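Local coordinates for protein Lic12234 (Leptospira interrogans, PDB 4TZH) that is of unknown function but, as a leucine-rich repeat protein of a pathogen, is considered a possible virulence factor that may bind partner molecules, at residues K144-L152 with L169-F180. Sequence-based numbering, arbitrary orientation.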
loop_
_atom_site.group_PDB
_atom_site.type_symbol
_atom_site.label_atom_id
_atom_site.label_comp_id
_atom_site.label_asym_id
_atom_site.label_seq_id
_atom_site.Cartn_x
_atom_site.Cartn_y
_atom_site.Cartn_z
ATOM N N LYS A 144 6.492 -2.782 -14.575
ATOM C CA LYS A 144 6.482 -2.884 -16.043
ATOM C C LYS A 144 5.971 -1.553 -16.599
ATOM O O LYS A 144 5.206 -1.503 -17.574
ATOM C CB LYS A 144 5.584 -4.073 -16.460
ATOM C CG LYS A 144 6.082 -5.437 -15.952
ATOM C CD LYS A 144 7.327 -5.950 -16.679
ATOM C CE LYS A 144 7.928 -7.140 -15.967
ATOM N NZ LYS A 144 9.264 -7.492 -16.513
ATOM N N LEU A 145 6.379 -0.452 -15.961
ATOM C CA LEU A 145 5.866 0.876 -16.262
ATOM C C LEU A 145 6.105 1.307 -17.666
ATOM O O LEU A 145 7.198 1.113 -18.192
ATOM C CB LEU A 145 6.449 1.940 -15.340
ATOM C CG LEU A 145 6.064 1.825 -13.880
ATOM C CD1 LEU A 145 6.858 2.830 -13.075
ATOM C CD2 LEU A 145 4.570 2.041 -13.663
ATOM N N THR A 146 5.063 1.846 -18.299
ATOM C CA THR A 146 5.186 2.381 -19.653
ATOM C C THR A 146 4.873 3.860 -19.682
ATOM O O THR A 146 5.258 4.548 -20.644
ATOM C CB THR A 146 4.365 1.614 -20.704
ATOM O OG1 THR A 146 2.994 1.599 -20.309
ATOM C CG2 THR A 146 4.886 0.216 -20.949
ATOM N N SER A 147 4.155 4.349 -18.663
ATOM C CA SER A 147 3.831 5.761 -18.530
ATOM C C SER A 147 3.631 6.119 -17.067
ATOM O O SER A 147 3.321 5.245 -16.238
ATOM C CB SER A 147 2.583 6.119 -19.335
ATOM O OG SER A 147 1.400 5.580 -18.760
ATOM N N ILE A 148 3.831 7.404 -16.766
ATOM C CA ILE A 148 3.609 7.997 -15.462
ATOM C C ILE A 148 2.536 9.094 -15.662
ATOM O O ILE A 148 2.681 9.892 -16.587
ATOM C CB ILE A 148 4.952 8.509 -14.857
ATOM C CG1 ILE A 148 5.816 7.337 -14.280
ATOM C CG2 ILE A 148 4.758 9.649 -13.831
ATOM C CD1 ILE A 148 5.073 6.249 -13.436
ATOM N N PRO A 149 1.424 9.131 -14.889
ATOM C CA PRO A 149 0.425 10.193 -15.139
ATOM C C PRO A 149 0.912 11.557 -14.674
ATOM O O PRO A 149 1.637 11.637 -13.681
ATOM C CB PRO A 149 -0.791 9.744 -14.344
ATOM C CG PRO A 149 -0.206 8.957 -13.193
ATOM C CD PRO A 149 1.032 8.273 -13.749
ATOM N N ASP A 150 0.503 12.635 -15.383
ATOM C CA ASP A 150 0.875 14.004 -15.011
ATOM C C ASP A 150 0.416 14.352 -13.597
ATOM O O ASP A 150 1.071 15.154 -12.927
ATOM C CB ASP A 150 0.303 15.027 -16.003
ATOM C CG ASP A 150 0.858 14.941 -17.408
ATOM O OD1 ASP A 150 1.941 14.343 -17.584
ATOM O OD2 ASP A 150 0.229 15.500 -18.326
ATOM N N GLU A 151 -0.678 13.705 -13.119
ATOM C CA GLU A 151 -1.213 13.925 -11.777
ATOM C C GLU A 151 -0.214 13.571 -10.678
ATOM O O GLU A 151 -0.361 14.047 -9.561
ATOM C CB GLU A 151 -2.540 13.176 -11.573
ATOM C CG GLU A 151 -3.701 13.737 -12.389
ATOM C CD GLU A 151 -3.835 13.223 -13.809
ATOM O OE1 GLU A 151 -2.968 12.438 -14.257
ATOM O OE2 GLU A 151 -4.828 13.600 -14.473
ATOM N N LEU A 152 0.847 12.799 -10.995
ATOM C CA LEU A 152 1.872 12.518 -9.990
ATOM C C LEU A 152 2.525 13.817 -9.509
ATOM O O LEU A 152 2.926 13.938 -8.353
ATOM C CB LEU A 152 2.910 11.535 -10.542
ATOM C CG LEU A 152 3.646 10.706 -9.499
ATOM C CD1 LEU A 152 2.732 9.700 -8.847
ATOM C CD2 LEU A 152 4.800 9.953 -10.119
ATOM N N LEU A 169 9.829 1.791 -19.448
ATOM C CA LEU A 169 9.426 3.191 -19.382
ATOM C C LEU A 169 10.261 3.978 -20.367
ATOM O O LEU A 169 11.469 4.137 -20.155
ATOM C CB LEU A 169 9.547 3.741 -17.932
ATOM C CG LEU A 169 9.003 5.168 -17.644
ATOM C CD1 LEU A 169 7.523 5.274 -17.920
ATOM C CD2 LEU A 169 9.233 5.569 -16.174
ATOM N N THR A 170 9.626 4.389 -21.482
ATOM C CA THR A 170 10.290 5.140 -22.557
ATOM C C THR A 170 10.207 6.635 -22.309
ATOM O O THR A 170 10.897 7.396 -22.988
ATOM C CB THR A 170 9.741 4.747 -23.947
ATOM O OG1 THR A 170 8.352 5.074 -24.019
ATOM C CG2 THR A 170 9.945 3.272 -24.275
ATOM N N THR A 171 9.372 7.055 -21.329
ATOM C CA THR A 171 9.183 8.454 -20.945
ATOM C C THR A 171 10.534 9.105 -20.613
ATOM O O THR A 171 11.226 8.624 -19.703
ATOM C CB THR A 171 8.176 8.576 -19.797
ATOM O OG1 THR A 171 6.968 7.894 -20.150
ATOM C CG2 THR A 171 7.874 10.011 -19.454
ATOM N N PRO A 172 10.934 10.175 -21.345
ATOM C CA PRO A 172 12.226 10.815 -21.054
ATOM C C PRO A 172 12.329 11.298 -19.617
ATOM O O PRO A 172 11.350 11.770 -19.044
ATOM C CB PRO A 172 12.277 11.994 -22.034
ATOM C CG PRO A 172 11.353 11.613 -23.144
ATOM C CD PRO A 172 10.248 10.846 -22.471
ATOM N N GLU A 173 13.528 11.160 -19.039
ATOM C CA GLU A 173 13.836 11.572 -17.676
ATOM C C GLU A 173 13.439 13.047 -17.416
ATOM O O GLU A 173 12.846 13.348 -16.372
ATOM C CB GLU A 173 15.334 11.338 -17.419
ATOM C CG GLU A 173 15.847 12.008 -16.157
ATOM C CD GLU A 173 17.227 11.612 -15.674
ATOM O OE1 GLU A 173 18.078 11.195 -16.495
ATOM O OE2 GLU A 173 17.455 11.738 -14.451
ATOM N N ARG A 174 13.748 13.952 -18.378
ATOM C CA ARG A 174 13.437 15.374 -18.263
ATOM C C ARG A 174 11.937 15.608 -18.061
ATOM O O ARG A 174 11.562 16.501 -17.294
ATOM C CB ARG A 174 13.977 16.130 -19.505
ATOM C CG ARG A 174 13.743 17.624 -19.530
ATOM C CD ARG A 174 14.420 18.253 -20.751
ATOM N NE ARG A 174 15.849 17.927 -20.828
ATOM C CZ ARG A 174 16.820 18.805 -21.068
ATOM N NH1 ARG A 174 16.534 20.086 -21.271
ATOM N NH2 ARG A 174 18.086 18.407 -21.112
ATOM N N ASN A 175 11.093 14.814 -18.739
ATOM C CA ASN A 175 9.636 14.965 -18.631
ATOM C C ASN A 175 9.131 14.640 -17.223
ATOM O O ASN A 175 8.276 15.356 -16.689
ATOM C CB ASN A 175 8.926 14.113 -19.685
ATOM C CG ASN A 175 9.183 14.554 -21.118
ATOM O OD1 ASN A 175 10.165 15.242 -21.440
ATOM N ND2 ASN A 175 8.315 14.141 -22.019
ATOM N N ILE A 176 9.698 13.577 -16.628
ATOM C CA ILE A 176 9.376 13.127 -15.269
ATOM C C ILE A 176 9.778 14.234 -14.286
ATOM O O ILE A 176 8.988 14.659 -13.437
ATOM C CB ILE A 176 10.119 11.778 -14.974
ATOM C CG1 ILE A 176 9.677 10.637 -15.935
ATOM C CG2 ILE A 176 10.018 11.353 -13.488
ATOM C CD1 ILE A 176 8.210 10.113 -15.802
ATOM N N ARG A 177 11.021 14.703 -14.416
ATOM C CA ARG A 177 11.551 15.731 -13.529
ATOM C C ARG A 177 10.775 17.023 -13.664
ATOM O O ARG A 177 10.553 17.688 -12.651
ATOM C CB ARG A 177 13.052 15.944 -13.741
ATOM C CG ARG A 177 13.867 14.695 -13.408
ATOM C CD ARG A 177 15.356 14.936 -13.553
ATOM N NE ARG A 177 16.145 13.809 -13.033
ATOM C CZ ARG A 177 16.488 13.664 -11.758
ATOM N NH1 ARG A 177 16.122 14.568 -10.859
ATOM N NH2 ARG A 177 17.197 12.608 -11.370
ATOM N N LYS A 178 10.312 17.358 -14.901
ATOM C CA LYS A 178 9.510 18.564 -15.115
ATOM C C LYS A 178 8.207 18.555 -14.308
ATOM O O LYS A 178 7.753 19.625 -13.901
ATOM C CB LYS A 178 9.207 18.764 -16.605
ATOM C CG LYS A 178 10.162 19.724 -17.300
ATOM C CD LYS A 178 9.835 19.896 -18.785
ATOM C CE LYS A 178 9.394 21.307 -19.133
ATOM N NZ LYS A 178 8.869 21.406 -20.521
ATOM N N LEU A 179 7.631 17.358 -14.018
ATOM C CA LEU A 179 6.401 17.288 -13.222
ATOM C C LEU A 179 6.592 17.875 -11.821
ATOM O O LEU A 179 5.627 18.370 -11.225
ATOM C CB LEU A 179 5.879 15.842 -13.087
ATOM C CG LEU A 179 5.535 15.067 -14.360
ATOM C CD1 LEU A 179 5.157 13.646 -14.011
ATOM C CD2 LEU A 179 4.394 15.758 -15.150
ATOM N N PHE A 180 7.833 17.814 -11.303
ATOM C CA PHE A 180 8.203 18.271 -9.951
ATOM C C PHE A 180 9.234 19.397 -9.997
ATOM O O PHE A 180 10.068 19.499 -9.086
ATOM C CB PHE A 180 8.823 17.109 -9.183
ATOM C CG PHE A 180 7.972 15.870 -9.119
ATOM C CD1 PHE A 180 7.000 15.728 -8.140
ATOM C CD2 PHE A 180 8.164 14.835 -10.019
ATOM C CE1 PHE A 180 6.245 14.555 -8.053
ATOM C CE2 PHE A 180 7.388 13.683 -9.956
ATOM C CZ PHE A 180 6.441 13.546 -8.965
HETATM O O HOH W 1 7.097 3.416 -22.283
HETATM O O HOH W 2 4.821 8.977 -18.955
#
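Leu169 lays its CD1 methyl on the backbone of 144-152, 3.5 Å from Thr146 C and beside Ser147 N. Its CG stands anti to the backbone N (chi1 -173°), which carries the methyls inward; CD2 faces Ile148 CG1. Further along, Leu179, near the end of helix 173-179, points toward the other segment. Its two methyls divide the work: CD1 meets Ile148 CG2 at 4.0 Å, and CD2 lies 3.7 Å from OD1 of the exposed Asp150. Ile148 sits between the two leucines. In one of two conformers, Ile176 CD1 reaches Ile148 CB at 3.8 Å, the side chains crossing at about a right angle, though this contact is less certain. Deeper in, Phe180 CZ packs on Leu152 CG, and both residues also touch Leu161 of strand 160-162. No direct hydrogen bond joins the segments; two waters do so instead. One donates to Thr146 O and accepts from Thr170 N (2.8 Å). The other accepts from Ile148 N (2.9 Å) and is hydrogen-bonded to Thr171 OG1 (2.7 Å). The contact stacks the convex side of one coil on the next at the C-terminal end of a leucine-rich repeat solenoid, where a 3-10 segment from Asp150 packs beside helix 173-179.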